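Local atomic coordinates of isoform A of Peptidoglycan-recognition protein LB (Drosophila melanogaster, PDB entry 7NSZ), a protein that hydrolyses the amide bond between N-acetylmuramoyl and L-amino acid residues of bacterial peptidoglycan with a zinc cofactor, probably as a scavenger in innate immunity. Residues G153-Q156 / T160-P163; Y53-C58 / M89-R94; L18-S21 / L27-S30; G95-G100 / K142-P147. The protein carries 1 engineered substitution. All coordinates share one frame; numbering follows the deposited sequence.

Interaction 1 (G153-Q156 / T160-P163); sequences GHRQ and TECP. With ZN (zinc ion), chain B.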
loop_
_atom_site.group_PDB
_atom_site.type_symbol
_atom_site.label_atom_id
_atom_site.label_comp_id
_atom_site.label_asym_id
_atom_site.label_seq_id
_atom_site.Cartn_x
_atom_site.Cartn_y
_atom_site.Cartn_z
ATOM N N GLY A 153 4.052 -3.007 9.263
ATOM C CA GLY A 153 3.970 -1.587 8.970
ATOM C C GLY A 153 5.337 -1.071 8.573
ATOM O O GLY A 153 6.376 -1.612 8.962
ATOM N N HIS A 154 5.341 -0.010 7.801
ATOM C CA HIS A 154 6.594 0.648 7.378
ATOM C C HIS A 154 7.537 0.939 8.544
ATOM O O HIS A 154 8.724 0.685 8.395
ATOM C CB HIS A 154 6.210 1.892 6.616
ATOM C CG HIS A 154 7.292 2.590 5.862
ATOM N ND1 HIS A 154 7.057 3.736 5.167
ATOM C CD2 HIS A 154 8.625 2.414 5.803
ATOM C CE1 HIS A 154 8.189 4.191 4.670
ATOM N NE2 HIS A 154 9.153 3.391 4.992
ATOM N N ARG A 155 6.983 1.368 9.674
ATOM C CA ARG A 155 7.804 1.757 10.854
ATOM C C ARG A 155 8.606 0.552 11.342
ATOM O O ARG A 155 9.545 0.807 12.129
ATOM C CB ARG A 155 6.898 2.304 11.947
ATOM C CG ARG A 155 5.858 1.331 12.452
ATOM C CD ARG A 155 5.245 1.722 13.798
ATOM N NE ARG A 155 4.577 3.002 13.673
ATOM C CZ ARG A 155 4.060 3.686 14.693
ATOM N NH1 ARG A 155 4.048 3.125 15.891
ATOM N NH2 ARG A 155 3.524 4.866 14.524
ATOM N N GLN A 156 8.301 -0.692 11.042
ATOM C CA GLN A 156 9.074 -1.854 11.501
ATOM C C GLN A 156 10.348 -2.044 10.705
ATOM O O GLN A 156 11.208 -2.817 11.181
ATOM C CB GLN A 156 8.182 -3.085 11.445
ATOM C CG GLN A 156 7.056 -2.987 12.453
ATOM C CD GLN A 156 6.128 -4.157 12.333
ATOM O OE1 GLN A 156 5.189 -4.190 11.520
ATOM N NE2 GLN A 156 6.341 -5.202 13.106
ATOM N N THR A 160 10.512 5.636 10.670
ATOM C CA THR A 160 9.336 6.416 10.230
ATOM C C THR A 160 8.197 6.166 11.209
ATOM O O THR A 160 8.205 5.084 11.803
ATOM C CB THR A 160 8.864 5.998 8.823
ATOM O OG1 THR A 160 7.786 6.834 8.484
ATOM C CG2 THR A 160 8.371 4.580 8.697
ATOM N N GLU A 161 7.262 7.078 11.304
ATOM C CA GLU A 161 5.966 6.970 12.014
ATOM C C GLU A 161 4.923 6.174 11.200
ATOM O O GLU A 161 4.002 5.609 11.782
ATOM C CB GLU A 161 5.486 8.393 12.213
ATOM C CG GLU A 161 4.209 8.564 12.979
ATOM C CD GLU A 161 4.103 9.950 13.603
ATOM O OE1 GLU A 161 3.208 10.164 14.436
ATOM O OE2 GLU A 161 4.911 10.831 13.236
ATOM N N CYS A 162 5.077 6.195 9.879
ATOM C CA CYS A 162 4.162 5.465 8.955
ATOM C C CYS A 162 3.973 4.032 9.451
ATOM O O CYS A 162 4.937 3.316 9.731
ATOM C CB CYS A 162 4.753 5.513 7.558
ATOM S SG CYS A 162 3.700 4.677 6.371
ATOM N N PRO A 163 2.730 3.475 9.489
ATOM C CA PRO A 163 1.479 4.034 8.951
ATOM C C PRO A 163 0.580 4.838 9.898
ATOM O O PRO A 163 -0.584 4.943 9.694
ATOM C CB PRO A 163 0.741 2.744 8.515
ATOM C CG PRO A 163 1.112 1.742 9.627
ATOM C CD PRO A 163 2.584 2.045 9.837
HETATM ZN ZN ZN B . 5.148 4.338 4.651
HETATM O O HOH W 1 9.941 3.439 13.248
#

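Interaction 2 (Y53-C58 / M89-R94); sequences YSTPDC and MIYTGR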
loop_
_atom_site.group_PDB
_atom_site.type_symbol
_atom_site.label_atom_id
_atom_site.label_comp_id
_atom_site.label_asym_id
_atom_site.label_seq_id
_atom_site.Cartn_x
_atom_site.Cartn_y
_atom_site.Cartn_z
ATOM N N TYR A 53 -13.093 10.858 0.593
ATOM C CA TYR A 53 -14.350 10.108 0.776
ATOM C C TYR A 53 -15.035 9.827 -0.571
ATOM O O TYR A 53 -15.825 8.851 -0.612
ATOM C CB TYR A 53 -15.267 10.869 1.726
ATOM C CG TYR A 53 -14.760 10.846 3.145
ATOM C CD1 TYR A 53 -14.349 12.005 3.759
ATOM C CD2 TYR A 53 -14.654 9.658 3.850
ATOM C CE1 TYR A 53 -13.897 12.003 5.064
ATOM C CE2 TYR A 53 -14.159 9.628 5.148
ATOM C CZ TYR A 53 -13.775 10.807 5.747
ATOM O OH TYR A 53 -13.314 10.828 7.039
ATOM N N SER A 54 -14.847 10.653 -1.576
ATOM C CA SER A 54 -15.444 10.410 -2.917
ATOM C C SER A 54 -14.404 9.893 -3.917
ATOM O O SER A 54 -13.222 10.203 -3.821
ATOM C CB SER A 54 -16.093 11.639 -3.461
ATOM O OG SER A 54 -15.164 12.526 -4.008
ATOM N N THR A 55 -14.865 9.104 -4.851
ATOM C CA THR A 55 -13.982 8.506 -5.861
ATOM C C THR A 55 -13.305 9.602 -6.666
ATOM O O THR A 55 -12.094 9.561 -6.867
ATOM C CB THR A 55 -14.762 7.530 -6.716
ATOM O OG1 THR A 55 -15.159 6.451 -5.886
ATOM C CG2 THR A 55 -13.928 7.018 -7.876
ATOM N N PRO A 56 -13.959 10.713 -7.079
ATOM C CA PRO A 56 -13.186 11.758 -7.756
ATOM C C PRO A 56 -12.031 12.259 -6.894
ATOM O O PRO A 56 -10.967 12.540 -7.450
ATOM C CB PRO A 56 -14.270 12.836 -8.049
ATOM C CG PRO A 56 -15.480 12.047 -8.210
ATOM C CD PRO A 56 -15.411 11.027 -7.070
ATOM N N ASP A 57 -12.266 12.429 -5.594
ATOM C CA ASP A 57 -11.193 12.948 -4.720
ATOM C C ASP A 57 -10.094 11.885 -4.564
ATOM O O ASP A 57 -8.920 12.239 -4.505
ATOM C CB ASP A 57 -11.742 13.388 -3.389
ATOM C CG ASP A 57 -12.655 14.605 -3.487
ATOM O OD1 ASP A 57 -12.561 15.297 -4.499
ATOM O OD2 ASP A 57 -13.501 14.710 -2.647
ATOM N N CYS A 58 -10.427 10.623 -4.479
ATOM C CA CYS A 58 -9.439 9.536 -4.285
ATOM C C CYS A 58 -8.647 9.348 -5.581
ATOM O O CYS A 58 -7.421 9.158 -5.510
ATOM C CB CYS A 58 -10.104 8.230 -3.884
ATOM S SG CYS A 58 -10.884 8.275 -2.247
ATOM N N MET A 89 -12.615 1.967 -2.365
ATOM C CA MET A 89 -12.079 1.384 -3.607
ATOM C C MET A 89 -10.589 1.134 -3.451
ATOM O O MET A 89 -9.865 1.771 -2.655
ATOM C CB MET A 89 -12.348 2.336 -4.771
ATOM C CG MET A 89 -13.793 2.530 -5.022
ATOM S SD MET A 89 -14.735 1.055 -5.491
ATOM C CE MET A 89 -16.118 1.328 -4.387
ATOM N N ILE A 90 -10.080 0.211 -4.283
ATOM C CA ILE A 90 -8.641 -0.085 -4.378
ATOM C C ILE A 90 -8.138 0.455 -5.705
ATOM O O ILE A 90 -8.772 0.207 -6.736
ATOM C CB ILE A 90 -8.398 -1.579 -4.254
ATOM C CG1 ILE A 90 -9.007 -2.116 -2.971
ATOM C CG2 ILE A 90 -6.895 -1.915 -4.377
ATOM C CD1 ILE A 90 -9.301 -3.531 -2.966
ATOM N N TYR A 91 -7.004 1.145 -5.675
ATOM C CA TYR A 91 -6.412 1.792 -6.839
ATOM C C TYR A 91 -5.107 1.092 -7.184
ATOM O O TYR A 91 -4.178 1.042 -6.341
ATOM C CB TYR A 91 -6.213 3.270 -6.534
ATOM C CG TYR A 91 -7.497 4.031 -6.386
ATOM C CD1 TYR A 91 -8.214 4.053 -5.195
ATOM C CD2 TYR A 91 -8.046 4.644 -7.485
ATOM C CE1 TYR A 91 -9.447 4.684 -5.095
ATOM C CE2 TYR A 91 -9.274 5.275 -7.416
ATOM C CZ TYR A 91 -9.962 5.331 -6.204
ATOM O OH TYR A 91 -11.187 5.940 -6.146
ATOM N N THR A 92 -4.937 0.614 -8.406
ATOM C CA THR A 92 -3.700 -0.020 -8.850
ATOM C C THR A 92 -2.622 1.041 -8.885
ATOM O O THR A 92 -2.748 2.063 -9.583
ATOM C CB THR A 92 -3.835 -0.681 -10.214
ATOM O OG1 THR A 92 -4.900 -1.639 -10.099
ATOM C CG2 THR A 92 -2.565 -1.389 -10.642
ATOM N N GLY A 93 -1.511 0.802 -8.177
ATOM C CA GLY A 93 -0.264 1.567 -8.275
ATOM C C GLY A 93 0.705 0.839 -9.190
ATOM O O GLY A 93 0.354 0.555 -10.348
ATOM N N ARG A 94 1.858 0.456 -8.685
ATOM C CA ARG A 94 2.767 -0.387 -9.497
ATOM C C ARG A 94 2.181 -1.760 -9.727
ATOM O O ARG A 94 2.586 -2.414 -10.711
ATOM C CB ARG A 94 4.124 -0.493 -8.826
ATOM C CG ARG A 94 4.801 0.846 -8.665
ATOM C CD ARG A 94 6.289 0.785 -8.440
ATOM N NE ARG A 94 6.828 2.074 -8.091
ATOM C CZ ARG A 94 8.098 2.418 -8.142
ATOM N NH1 ARG A 94 9.017 1.470 -8.300
ATOM N NH2 ARG A 94 8.415 3.672 -7.963
#

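Interaction 3 (L18-S21 / L27-S30); sequences LSRS and LPKS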
loop_
_atom_site.group_PDB
_atom_site.type_symbol
_atom_site.label_atom_id
_atom_site.label_comp_id
_atom_site.label_asym_id
_atom_site.label_seq_id
_atom_site.Cartn_x
_atom_site.Cartn_y
_atom_site.Cartn_z
ATOM N N LEU A 18 -9.647 -0.739 -9.169
ATOM C CA LEU A 18 -9.593 0.210 -10.278
ATOM C C LEU A 18 -8.214 0.196 -10.920
ATOM O O LEU A 18 -7.171 0.069 -10.233
ATOM C CB LEU A 18 -10.034 1.557 -9.742
ATOM C CG LEU A 18 -11.424 1.522 -9.067
ATOM C CD1 LEU A 18 -11.777 2.904 -8.550
ATOM C CD2 LEU A 18 -12.532 0.977 -9.970
ATOM N N SER A 19 -8.173 0.260 -12.229
ATOM C CA SER A 19 -6.919 0.217 -12.991
ATOM C C SER A 19 -6.191 1.566 -12.906
ATOM O O SER A 19 -6.779 2.624 -12.519
ATOM C CB SER A 19 -7.229 -0.127 -14.432
ATOM O OG SER A 19 -7.875 0.993 -15.032
ATOM N N ARG A 20 -4.965 1.585 -13.362
ATOM C CA ARG A 20 -4.198 2.834 -13.517
ATOM C C ARG A 20 -4.924 3.825 -14.448
ATOM O O ARG A 20 -5.066 5.022 -14.114
ATOM C CB ARG A 20 -2.813 2.506 -14.064
ATOM C CG ARG A 20 -1.907 1.763 -13.097
ATOM C CD ARG A 20 -0.580 1.459 -13.753
ATOM N NE ARG A 20 0.176 2.678 -14.037
ATOM C CZ ARG A 20 1.062 3.193 -13.225
ATOM N NH1 ARG A 20 1.309 2.643 -12.041
ATOM N NH2 ARG A 20 1.751 4.264 -13.560
ATOM N N SER A 21 -5.468 3.339 -15.576
ATOM C CA SER A 21 -6.181 4.242 -16.537
ATOM C C SER A 21 -7.440 4.801 -15.869
ATOM O O SER A 21 -7.787 5.974 -16.095
ATOM C CB SER A 21 -6.476 3.549 -17.835
ATOM O OG SER A 21 -7.234 2.387 -17.612
ATOM N N LEU A 27 2.110 7.097 -17.371
ATOM C CA LEU A 27 2.904 5.877 -17.539
ATOM C C LEU A 27 4.051 5.878 -16.539
ATOM O O LEU A 27 4.656 6.890 -16.254
ATOM C CB LEU A 27 3.495 5.817 -18.955
ATOM C CG LEU A 27 2.500 5.541 -20.067
ATOM C CD1 LEU A 27 3.189 5.737 -21.429
ATOM C CD2 LEU A 27 1.914 4.155 -19.937
ATOM N N PRO A 28 4.451 4.665 -16.073
ATOM C CA PRO A 28 5.716 4.556 -15.372
ATOM C C PRO A 28 6.882 4.961 -16.303
ATOM O O PRO A 28 6.789 4.608 -17.497
ATOM C CB PRO A 28 5.788 3.070 -14.954
ATOM C CG PRO A 28 4.411 2.507 -15.198
ATOM C CD PRO A 28 3.809 3.370 -16.279
ATOM N N LYS A 29 7.964 5.516 -15.790
ATOM C CA LYS A 29 9.185 5.797 -16.608
ATOM C C LYS A 29 9.809 4.481 -17.037
ATOM O O LYS A 29 10.356 4.367 -18.174
ATOM C CB LYS A 29 10.209 6.559 -15.791
ATOM N N SER A 30 9.753 3.483 -16.180
ATOM C CA SER A 30 10.404 2.168 -16.329
ATOM C C SER A 30 9.680 1.214 -15.373
ATOM O O SER A 30 9.224 1.717 -14.361
ATOM C CB SER A 30 11.858 2.330 -15.957
ATOM O OG SER A 30 12.516 1.085 -15.881
#

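Interaction 4 (G95-G100 / K142-P147); sequences GFNVIG and KGYIDP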
loop_
_atom_site.group_PDB
_atom_site.type_symbol
_atom_site.label_atom_id
_atom_site.label_comp_id
_atom_site.label_asym_id
_atom_site.label_seq_id
_atom_site.Cartn_x
_atom_site.Cartn_y
_atom_site.Cartn_z
ATOM N N GLY A 95 1.338 -2.256 -8.827
ATOM C CA GLY A 95 0.724 -3.579 -9.014
ATOM C C GLY A 95 1.572 -4.692 -8.466
ATOM O O GLY A 95 2.614 -4.481 -7.844
ATOM N N PHE A 96 1.058 -5.900 -8.619
ATOM C CA PHE A 96 1.729 -7.105 -8.104
ATOM C C PHE A 96 2.991 -7.440 -8.901
ATOM O O PHE A 96 3.026 -7.241 -10.112
ATOM C CB PHE A 96 0.786 -8.298 -8.141
ATOM C CG PHE A 96 -0.398 -8.189 -7.216
ATOM C CD1 PHE A 96 -1.683 -8.178 -7.695
ATOM C CD2 PHE A 96 -0.183 -8.263 -5.867
ATOM C CE1 PHE A 96 -2.746 -8.149 -6.802
ATOM C CE2 PHE A 96 -1.241 -8.242 -4.959
ATOM C CZ PHE A 96 -2.525 -8.176 -5.441
ATOM N N ASN A 97 4.028 -7.873 -8.218
ATOM C CA ASN A 97 5.283 -8.405 -8.800
ATOM C C ASN A 97 6.028 -7.307 -9.538
ATOM O O ASN A 97 6.872 -7.625 -10.392
ATOM C CB ASN A 97 5.020 -9.617 -9.699
ATOM C CG ASN A 97 4.781 -10.857 -8.878
ATOM O OD1 ASN A 97 3.675 -11.082 -8.432
ATOM N ND2 ASN A 97 5.847 -11.603 -8.616
ATOM N N VAL A 98 5.834 -6.072 -9.152
ATOM C CA VAL A 98 6.622 -4.930 -9.675
ATOM C C VAL A 98 7.406 -4.366 -8.517
ATOM O O VAL A 98 6.847 -4.153 -7.373
ATOM C CB VAL A 98 5.778 -3.836 -10.349
ATOM C CG1 VAL A 98 6.547 -2.578 -10.641
ATOM C CG2 VAL A 98 5.120 -4.391 -11.587
ATOM N N ILE A 99 8.682 -4.130 -8.664
ATOM C CA ILE A 99 9.539 -3.601 -7.601
ATOM C C ILE A 99 9.028 -2.217 -7.243
ATOM O O ILE A 99 8.888 -1.340 -8.124
ATOM C CB ILE A 99 11.015 -3.574 -8.038
ATOM C CG1 ILE A 99 11.491 -5.006 -8.345
ATOM C CG2 ILE A 99 11.854 -2.916 -6.967
ATOM C CD1 ILE A 99 12.960 -5.141 -8.712
ATOM N N GLY A 100 8.777 -2.001 -5.961
ATOM C CA GLY A 100 8.223 -0.745 -5.437
ATOM C C GLY A 100 9.280 0.249 -5.042
ATOM O O GLY A 100 10.490 -0.015 -5.257
ATOM N N LYS A 142 -4.911 -15.412 -5.949
ATOM C CA LYS A 142 -4.298 -15.377 -7.296
ATOM C C LYS A 142 -2.867 -15.885 -7.294
ATOM O O LYS A 142 -2.288 -16.005 -8.392
ATOM C CB LYS A 142 -4.342 -13.951 -7.844
ATOM C CG LYS A 142 -5.664 -13.542 -8.442
ATOM C CD LYS A 142 -6.102 -14.447 -9.583
ATOM C CE LYS A 142 -5.007 -14.602 -10.609
ATOM N NZ LYS A 142 -5.569 -14.679 -11.966
ATOM N N GLY A 143 -2.243 -16.102 -6.155
ATOM C CA GLY A 143 -0.864 -16.571 -6.113
ATOM C C GLY A 143 0.163 -15.441 -6.195
ATOM O O GLY A 143 1.351 -15.752 -6.300
ATOM N N TYR A 144 -0.255 -14.185 -6.056
ATOM C CA TYR A 144 0.675 -13.023 -6.035
ATOM C C TYR A 144 1.273 -12.800 -4.651
ATOM O O TYR A 144 2.342 -12.139 -4.551
ATOM C CB TYR A 144 -0.017 -11.720 -6.470
ATOM C CG TYR A 144 -0.594 -11.757 -7.865
ATOM C CD1 TYR A 144 -1.894 -11.355 -8.077
ATOM C CD2 TYR A 144 0.147 -12.145 -8.959
ATOM C CE1 TYR A 144 -2.477 -11.357 -9.332
ATOM C CE2 TYR A 144 -0.425 -12.190 -10.221
ATOM C CZ TYR A 144 -1.742 -11.803 -10.395
ATOM O OH TYR A 144 -2.323 -11.803 -11.639
ATOM N N ILE A 145 0.573 -13.225 -3.594
ATOM C CA ILE A 145 1.036 -13.061 -2.191
ATOM C C ILE A 145 1.216 -14.450 -1.577
ATOM O O ILE A 145 0.298 -15.289 -1.744
ATOM C CB ILE A 145 0.034 -12.226 -1.382
ATOM C CG1 ILE A 145 -0.112 -10.843 -1.986
ATOM C CG2 ILE A 145 0.507 -12.191 0.054
ATOM C CD1 ILE A 145 -1.095 -9.958 -1.310
ATOM N N ASP A 146 2.358 -14.725 -0.982
ATOM C CA ASP A 146 2.599 -16.027 -0.340
ATOM C C ASP A 146 1.470 -16.314 0.641
ATOM O O ASP A 146 1.073 -15.463 1.421
ATOM C CB ASP A 146 3.965 -15.982 0.321
ATOM C CG ASP A 146 4.453 -17.355 0.692
ATOM O OD1 ASP A 146 5.407 -17.790 0.009
ATOM O OD2 ASP A 146 3.837 -17.963 1.629
ATOM N N PRO A 147 0.912 -17.548 0.668
ATOM C CA PRO A 147 -0.102 -17.884 1.659
ATOM C C PRO A 147 0.371 -17.763 3.113
ATOM O O PRO A 147 -0.462 -17.550 3.922
ATOM C CB PRO A 147 -0.486 -19.345 1.351
ATOM C CG PRO A 147 0.638 -19.870 0.501
ATOM C CD PRO A 147 1.245 -18.676 -0.213
HETATM O O HOH W 2 3.224 -9.698 -5.823
HETATM O O HOH W 3 3.499 -14.117 -8.217
#

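Interaction 1 (G153-Q156 / T160-P163)
E161 O is gripped by two nitrogens of R155. The guanidinium comes side-on and holds this oxygen at its edge, in its own plane. NH2 gives the better bond to E161 O, 2.9 Å long with an N-H...O angle of 158° and set on a lone pair. NE reaches E161 O at 3.3 Å, from 54° above the carbonyl plane. This clamp ties together the zinc-binding loop of the amidase 2 fold, which runs between strand 149-153 and helix 165-171. The R155 chain bends at chi3 (61°), which turns the edge of the guanidinium to E161 O. R155 N also gives a weak bond to C162 O. An alanine at R155 would remove both clamp bonds and is likely to leave E161 O without these donors, so that the turn carrying C162 is less firmly placed. Water 1 lies within hydrogen-bonding distance of R155 O and T160 O, and so links the two segments at a second point. The loop presents two zinc ligands, and H44 supplies a third. T160 CG2 sits over the centre of the H154 ring, 3.6 Å above its plane, a CH-pi contact. C162 N bonds to T160 OG1 in an ST turn. A cis peptide leads into P163, whose CD lies 4.0 Å from G153 CA. The zinc ion joins H154 ND1 at 2.1 Å and C162 SG at 2.3 Å.

Interaction 2 (Y53-C58 / M89-R94)
Y91 points its hydroxyl into the first turn of helix 55-72, between T55 and C58. The contact joins a sheet strand, 90-92, to the start of a helix packed against the mixed sheet of the PGRP amidase fold. C58 also forms the disulfide with C52, which pins the chain just before the helix. The tight part is small and lies round the end of Y91. Its OH is 3.4 Å from T55 CG2 and also 3.4 Å from C58 CB. The same CB lies 3.7 Å from Y91 CZ and approaches the ring obliquely. Both Y91 and C58 are buried here. T55 divides its two branches between different tasks. CG2 stands anti to the backbone N and meets the tyrosine, while OG1 (chi1 -66°) sits beside that N and bonds to D87 OD1. The Y91 hydroxyl bonds to the same D87 oxygen. One carboxylate oxygen thus satisfies both polar groups and fixes the rotation of the tyrosine hydroxyl. M59 and M62, further along the helix, pack on Y91 as well.

The other side is loose. M89 only brushes the helix, its CG being 4.2 Å from T55 OG1. The CB atoms of S54, P56 and D57 point away from the strand, and P56 and D57 are exposed. There S54 takes the N-cap position. D57 N gives a weak bond to S54 OG at 3.3 Å, and S54 OG in turn gives a weak bond to D57 OD2 at 3.1 Å.

Interaction 3 (L18-S21 / L27-S30)
R20 lays the flat of its guanidinium against the ring of P28, and most of the contact rests on this pair. The van der Waals part comes first. P28 CG stands 3.6 Å above the guanidinium plane, displaced from the centre toward the rim. The NH2 corner is the part that touches most closely, with P28 CD at 3.5 Å from R20 NH2. P28 CG is almost as near to that nitrogen, 3.6 Å from R20 NH2. The central carbon is a little further off, R20 CZ being 3.9 Å from P28 CG. The other two nitrogens stand back, R20 NE and R20 NH1 each lying 4.4 Å from P28 CG. The peptide carbon of L27 adds a lighter touch, 4.1 Å from R20 NH2. The arginine chain runs extended through chi2 and then bends at chi3 (66°). A chi4 of 93° turns the head across the chain, which helps to bring its face to the proline. The backbones themselves stay apart, R20 CA being 8.7 Å from L27 CA.

The polar part lies with residues outside the two segments. R20 NH1 makes a salt bridge to D77 OD2 and also bonds to G93 O, while R20 NH2 bonds to R26 O, just ahead of L27. These bonds hold the guanidinium in place while P28 covers one face.

Backbone bonds pair L18 with I90 and T92, and K29 with N76. The contact joins two points of the surface loop that leaves edge strand 17-18 and leads to strand 38-45, in the N-terminal part of the mixed-sheet fold of the PGRP amidases.

Interaction 4 (G95-G100 / K142-P147)
F96 and N97 occupy the two central positions of a type II beta turn from G95 to V98, and N97 takes the positive phi (66°) of its third position. Facing it, the chain leaves helix 126-142 through a Schellman motif at G143. Y144 follows, with its CA 6.4 Å from F96 CA. The F96 and Y144 rings form an offset stack, with centroids 4.5 Å apart and planes at 19°. The overlap is tight at one rim, where F96 CD1 is 3.2 Å from Y144 CD1. Each CB also sits over the other ring, which gives two CH-pi contacts, the closer being Y144 CB at 3.8 Å from the F96 centroid. F96 CG stands anti to its carbonyl carbon (chi1 -66°), which helps to lay the ring against that of Y144. I145 CD1 meets F96 CE2 at 4.0 Å. A serine in place of F96 would probably leave one face of Y144 without its stacking mate and open a gap beside I145. Waters bridge the polar side. Water 2 donates to N97 OD1 and to Y144 O, and water 3 donates to the same OD1 and weakly to G143 O. N97 ND2 bonds to F34 O and G36 O. F96 also packs on L135 of helix 126-142, on V111 of strand 110-115 and on the F82 ring of strand 82-84, while I145 of strand 145-146 touches V140 and V111.

From the N terminus, interaction 3 comes first and closes a short loop after strand 17-18. Interaction 2 then joins the start of helix 55-72 to strand 90-92, across a longer stretch of chain. Interaction 4 joins the loop after that strand to Y144 and I145, just past helix 126-142. Interaction 1 closes last, within one loop before helix 165-171. The four follow in series, so none nests in or crosses another. Interactions 2 and 3 share the pairing of strands 17-18 and 90-92. Interactions 2 and 4 meet at R94 and I99. Interaction 1 stands apart at the zinc, its centre about 22 Å from that of interaction 2.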